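PDB 4L8K: putative peptidase from Parabacteroides merdae, which probably hydrolyses peptide bonds as a serine peptidase of family S41. Local coordinates for residues Arg114-Gln119 and Ala305-Leu310; Val213-Asn218 and Asn230-Leu235. All coordinates share one frame; numbering follows the deposited sequence.

Interaction 1: Arg114-Gln119 and Ala305-Leu310; sequences RLADDQ and AAIGLL
This is a small apolar contact at the surface, in which L115 and A116, at the end of a β-hairpin, meet I307 of helix 301-311. The hairpin joins the antiparallel strands 110-115 and 120-125 of the mixed sheet through a type I' turn, A116-Q119; the positive phi and psi of D117 and D118 identify it, and Q119 N closes it on A116 O. The two segments bury 106 Å² in all, and the nearest CA atoms, of A116 and I307, are 7.5 Å apart. I307 makes the whole contact with its two branches. Its CG1 lies beside the backbone N (chi1 -71°) and carries I307 CD1 to within 4.1 Å of L115 CD1, the two side chains running at about a right angle. I307 CG2, the other branch, stands 4.1 Å from A116 CB. I120, on the next strand, also touches I307, so the helix packs on both arms of the hairpin. On the far side of the turn, R114 NE binds D118 OD1 in a salt bridge of 2.9 Å, from above the carboxylate plane. A116 O takes a second donor, Q119 NE2, at 3.0 Å, on the face of its carbonyl opposite Q119 N.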
loop_
_atom_site.group_PDB
_atom_site.type_symbol
_atom_site.label_atom_id
_atom_site.label_comp_id
_atom_site.label_asym_id
_atom_site.label_seq_id
_atom_site.Cartn_x
_atom_site.Cartn_y
_atom_site.Cartn_z
ATOM N N ARG A 114 -2.219 -25.036 2.743
ATOM C CA ARG A 114 -3.653 -25.320 2.842
ATOM C C ARG A 114 -4.068 -25.318 4.321
ATOM O O ARG A 114 -3.383 -25.904 5.172
ATOM C CB ARG A 114 -4.032 -26.654 2.175
ATOM C CG ARG A 114 -3.897 -26.609 0.675
ATOM C CD ARG A 114 -4.474 -27.834 -0.011
ATOM N NE ARG A 114 -3.960 -29.096 0.525
ATOM C CZ ARG A 114 -3.420 -30.061 -0.216
ATOM N NH1 ARG A 114 -3.274 -29.901 -1.527
ATOM N NH2 ARG A 114 -3.035 -31.194 0.345
ATOM N N LEU A 115 -5.190 -24.661 4.610
ATOM C CA LEU A 115 -5.765 -24.603 5.947
ATOM C C LEU A 115 -7.185 -25.221 5.951
ATOM O O LEU A 115 -7.747 -25.490 4.885
ATOM C CB LEU A 115 -5.821 -23.123 6.437
ATOM C CG LEU A 115 -4.520 -22.282 6.427
ATOM C CD1 LEU A 115 -4.824 -20.849 6.861
ATOM C CD2 LEU A 115 -3.449 -22.916 7.326
ATOM N N ALA A 116 -7.761 -25.411 7.163
ATOM C CA ALA A 116 -9.115 -25.885 7.426
ATOM C C ALA A 116 -9.459 -27.192 6.646
ATOM O O ALA A 116 -10.324 -27.203 5.745
ATOM C CB ALA A 116 -10.111 -24.778 7.086
ATOM N N ASP A 117 -8.788 -28.289 7.015
ATOM C CA ASP A 117 -8.952 -29.630 6.425
ATOM C C ASP A 117 -8.834 -29.574 4.881
ATOM O O ASP A 117 -9.635 -30.164 4.145
ATOM C CB ASP A 117 -10.270 -30.307 6.890
ATOM C CG ASP A 117 -10.360 -31.826 6.694
ATOM O OD1 ASP A 117 -9.295 -32.491 6.616
ATOM O OD2 ASP A 117 -11.492 -32.353 6.649
ATOM N N ASP A 118 -7.813 -28.822 4.411
ATOM C CA ASP A 118 -7.417 -28.637 3.010
ATOM C C ASP A 118 -8.499 -27.959 2.135
ATOM O O ASP A 118 -8.408 -28.027 0.906
ATOM C CB ASP A 118 -7.009 -29.999 2.398
ATOM C CG ASP A 118 -5.835 -30.643 3.117
ATOM O OD1 ASP A 118 -4.761 -30.004 3.193
ATOM O OD2 ASP A 118 -6.000 -31.774 3.630
ATOM N N GLN A 119 -9.470 -27.247 2.752
ATOM C CA GLN A 119 -10.545 -26.554 2.023
ATOM C C GLN A 119 -10.149 -25.161 1.613
ATOM O O GLN A 119 -10.778 -24.606 0.701
ATOM C CB GLN A 119 -11.829 -26.448 2.869
ATOM C CG GLN A 119 -12.500 -27.797 3.212
ATOM C CD GLN A 119 -13.646 -27.646 4.199
ATOM O OE1 GLN A 119 -14.835 -27.688 3.843
ATOM N NE2 GLN A 119 -13.314 -27.411 5.457
ATOM N N ALA A 305 -11.565 -14.937 10.614
ATOM C CA ALA A 305 -12.760 -14.349 9.995
ATOM C C ALA A 305 -12.802 -14.696 8.500
ATOM O O ALA A 305 -13.858 -15.062 7.998
ATOM C CB ALA A 305 -12.778 -12.843 10.203
ATOM N N ALA A 306 -11.630 -14.655 7.825
ATOM C CA ALA A 306 -11.495 -14.979 6.403
ATOM C C ALA A 306 -11.832 -16.467 6.177
ATOM O O ALA A 306 -12.588 -16.787 5.252
ATOM C CB ALA A 306 -10.084 -14.645 5.923
ATOM N N ILE A 307 -11.334 -17.371 7.079
ATOM C CA ILE A 307 -11.613 -18.818 7.017
ATOM C C ILE A 307 -13.125 -19.025 7.190
ATOM O O ILE A 307 -13.718 -19.729 6.387
ATOM C CB ILE A 307 -10.779 -19.653 8.047
ATOM C CG1 ILE A 307 -9.282 -19.723 7.651
ATOM C CG2 ILE A 307 -11.360 -21.083 8.242
ATOM C CD1 ILE A 307 -8.344 -20.274 8.820
ATOM N N GLY A 308 -13.721 -18.365 8.198
ATOM C CA GLY A 308 -15.157 -18.439 8.471
ATOM C C GLY A 308 -16.020 -18.038 7.278
ATOM O O GLY A 308 -16.945 -18.754 6.877
ATOM N N LEU A 309 -15.680 -16.910 6.672
ATOM C CA LEU A 309 -16.386 -16.386 5.502
ATOM C C LEU A 309 -16.314 -17.334 4.296
ATOM O O LEU A 309 -17.341 -17.600 3.696
ATOM C CB LEU A 309 -15.852 -15.006 5.133
ATOM C CG LEU A 309 -16.630 -14.238 4.080
ATOM C CD1 LEU A 309 -18.140 -14.115 4.452
ATOM C CD2 LEU A 309 -16.019 -12.867 3.899
ATOM N N LEU A 310 -15.123 -17.849 3.967
ATOM C CA LEU A 310 -14.925 -18.774 2.851
ATOM C C LEU A 310 -15.609 -20.138 3.061
ATOM O O LEU A 310 -15.980 -20.788 2.083
ATOM C CB LEU A 310 -13.433 -19.001 2.592
ATOM C CG LEU A 310 -12.631 -17.839 1.997
ATOM C CD1 LEU A 310 -11.155 -18.164 1.983
ATOM C CD2 LEU A 310 -13.105 -17.489 0.587
#

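Interaction 2: Val213-Asn218 and Asn230-Leu235; sequences VIVLTN and NVMRLL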
loop_
_atom_site.group_PDB
_atom_site.type_symbol
_atom_site.label_atom_id
_atom_site.label_comp_id
_atom_site.label_asym_id
_atom_site.label_seq_id
_atom_site.Cartn_x
_atom_site.Cartn_y
_atom_site.Cartn_z
ATOM N N VAL A 213 -12.010 -15.231 -3.093
ATOM C CA VAL A 213 -10.702 -14.782 -2.600
ATOM C C VAL A 213 -10.903 -13.784 -1.488
ATOM O O VAL A 213 -11.670 -12.819 -1.659
ATOM C CB VAL A 213 -9.803 -14.136 -3.727
ATOM C CG1 VAL A 213 -8.459 -13.629 -3.192
ATOM C CG2 VAL A 213 -9.568 -15.084 -4.880
ATOM N N ILE A 214 -10.150 -13.947 -0.388
ATOM C CA ILE A 214 -10.106 -12.939 0.662
ATOM C C ILE A 214 -8.711 -12.320 0.631
ATOM O O ILE A 214 -7.736 -13.032 0.821
ATOM C CB ILE A 214 -10.499 -13.392 2.102
ATOM C CG1 ILE A 214 -11.779 -14.308 2.138
ATOM C CG2 ILE A 214 -10.606 -12.177 3.030
ATOM C CD1 ILE A 214 -13.090 -13.704 1.661
ATOM N N VAL A 215 -8.617 -11.015 0.360
ATOM C CA VAL A 215 -7.350 -10.271 0.369
ATOM C C VAL A 215 -7.229 -9.640 1.763
ATOM O O VAL A 215 -8.155 -8.964 2.211
ATOM C CB VAL A 215 -7.205 -9.234 -0.797
ATOM C CG1 VAL A 215 -5.944 -8.366 -0.633
ATOM C CG2 VAL A 215 -7.195 -9.930 -2.161
ATOM N N LEU A 216 -6.130 -9.924 2.476
ATOM C CA LEU A 216 -5.929 -9.390 3.827
ATOM C C LEU A 216 -5.034 -8.175 3.785
ATOM O O LEU A 216 -3.969 -8.217 3.172
ATOM C CB LEU A 216 -5.343 -10.447 4.798
ATOM C CG LEU A 216 -6.044 -11.816 4.926
ATOM C CD1 LEU A 216 -5.501 -12.566 6.134
ATOM C CD2 LEU A 216 -7.587 -11.688 5.083
ATOM N N THR A 217 -5.486 -7.064 4.389
ATOM C CA THR A 217 -4.738 -5.810 4.394
ATOM C C THR A 217 -4.618 -5.208 5.803
ATOM O O THR A 217 -5.431 -5.493 6.685
ATOM C CB THR A 217 -5.401 -4.756 3.445
ATOM O OG1 THR A 217 -6.696 -4.424 3.914
ATOM C CG2 THR A 217 -5.497 -5.218 2.012
ATOM N N ASN A 218 -3.607 -4.367 5.995
ATOM C CA ASN A 218 -3.413 -3.595 7.214
ATOM C C ASN A 218 -2.766 -2.266 6.824
ATOM O O ASN A 218 -2.483 -2.068 5.650
ATOM C CB ASN A 218 -2.632 -4.360 8.317
ATOM C CG ASN A 218 -1.191 -4.675 8.037
ATOM O OD1 ASN A 218 -0.647 -4.378 6.973
ATOM N ND2 ASN A 218 -0.551 -5.312 8.994
ATOM N N ASN A 230 -6.255 -2.076 -4.852
ATOM C CA ASN A 230 -7.172 -1.296 -5.660
ATOM C C ASN A 230 -7.745 -2.117 -6.838
ATOM O O ASN A 230 -8.934 -2.006 -7.129
ATOM C CB ASN A 230 -6.487 -0.052 -6.187
ATOM C CG ASN A 230 -7.376 0.851 -7.024
ATOM O OD1 ASN A 230 -8.531 1.122 -6.707
ATOM N ND2 ASN A 230 -6.859 1.322 -8.125
ATOM N N VAL A 231 -6.903 -2.912 -7.508
ATOM C CA VAL A 231 -7.340 -3.722 -8.644
ATOM C C VAL A 231 -8.163 -4.915 -8.140
ATOM O O VAL A 231 -9.219 -5.208 -8.700
ATOM C CB VAL A 231 -6.133 -4.179 -9.524
ATOM C CG1 VAL A 231 -6.591 -5.069 -10.690
ATOM C CG2 VAL A 231 -5.345 -2.977 -10.040
HETATM N N MSE A 232 -7.691 -5.583 -7.076
HETATM C CA MSE A 232 -8.318 -6.787 -6.542
HETATM C C MSE A 232 -9.747 -6.530 -6.063
HETATM O O MSE A 232 -10.614 -7.346 -6.376
HETATM C CB MSE A 232 -7.461 -7.413 -5.426
HETATM C CG MSE A 232 -6.119 -7.956 -5.950
HETATM SE SE MSE A 232 -6.270 -9.523 -7.113
HETATM C CE MSE A 232 -6.736 -10.777 -5.788
ATOM N N ARG A 233 -10.017 -5.375 -5.403
ATOM C CA ARG A 233 -11.360 -5.060 -4.903
ATOM C C ARG A 233 -12.367 -4.762 -6.016
ATOM O O ARG A 233 -13.559 -4.603 -5.714
ATOM C CB ARG A 233 -11.350 -3.914 -3.862
ATOM C CG ARG A 233 -10.626 -2.636 -4.254
ATOM C CD ARG A 233 -11.427 -1.736 -5.155
ATOM N NE ARG A 233 -10.791 -0.422 -5.250
ATOM C CZ ARG A 233 -11.107 0.598 -4.473
ATOM N NH1 ARG A 233 -12.060 0.472 -3.562
ATOM N NH2 ARG A 233 -10.483 1.760 -4.608
ATOM N N LEU A 234 -11.923 -4.684 -7.295
ATOM C CA LEU A 234 -12.841 -4.479 -8.424
ATOM C C LEU A 234 -13.418 -5.794 -8.903
ATOM O O LEU A 234 -14.337 -5.797 -9.711
ATOM C CB LEU A 234 -12.105 -3.820 -9.625
ATOM C CG LEU A 234 -11.379 -2.483 -9.410
ATOM C CD1 LEU A 234 -10.595 -2.117 -10.648
ATOM C CD2 LEU A 234 -12.361 -1.374 -9.058
ATOM N N LEU A 235 -12.863 -6.916 -8.442
ATOM C CA LEU A 235 -13.213 -8.239 -8.924
ATOM C C LEU A 235 -14.344 -8.879 -8.114
ATOM O O LEU A 235 -14.378 -8.783 -6.880
ATOM C CB LEU A 235 -11.956 -9.110 -8.965
ATOM C CG LEU A 235 -10.760 -8.472 -9.743
ATOM C CD1 LEU A 235 -9.516 -9.349 -9.669
ATOM C CD2 LEU A 235 -11.128 -8.175 -11.213
#
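V213, V215 and M232 touch with no flat group between them; the guanidinium of R233, beside the contact, is bonded at its edge rather than over a face, and within its own segment. NE and NH2 both point in plane at N230 OD1, at 3.1 Å from R233 NE and 2.9 Å from R233 NH2, a side-on grip on a single oxygen. Both donors lie somewhat off the plane of the N230 amide, by 23° for NE and 19° for NH2. N230 O, also in the guanidinium plane, takes a weak bond from NE. Together these bonds fix the rotation of the group, and D272 lies near it, as a weak, long ion-pair partner of R233 NH2 and in touch with the N230 side chain. The segments belong to the β-α-β unit of strand 213-217, helix 224-232 and strand 238-242, and of residues 230-235, M232 is the one that touches strand 213-217. This selenomethionine is bent at chi2 (-69°) as well as chi3, which turns CE to the strand. M232 CE lies 3.8 Å from V215 CG2 and 4.2 Å from V213 CG1, two residues of one sheet face, while M232 CB is 4.1 Å from V215 CG2. The side chains of V215 and M232 cross at about a right angle, and V215 also touches V238 of the neighbouring strand.

In the fold
Both segments of interaction 2 fall in the chain between 114-119 and 305-310, the segments of interaction 1. The centres of the two contacts are about 17 Å apart, and they share the mixed sheet, where strands 120-125, 149-153 and 213-217 follow one another. Strand 213-217 joins them directly: V213 and V215 face helix 224-232, whereas I214 and L216 point to the other face, where I214 CG1 lies 3.6 Å from L310 CG and L216 CD2 4.0 Å from A306 CB. Helices thus pack on both faces of the sheet, a layered α/β core consistent with the ClpP/crotonase clan. Interaction 2 is buried, its centre about 11 Å from that of the chain; interaction 1 is at the surface, about 25 Å from it.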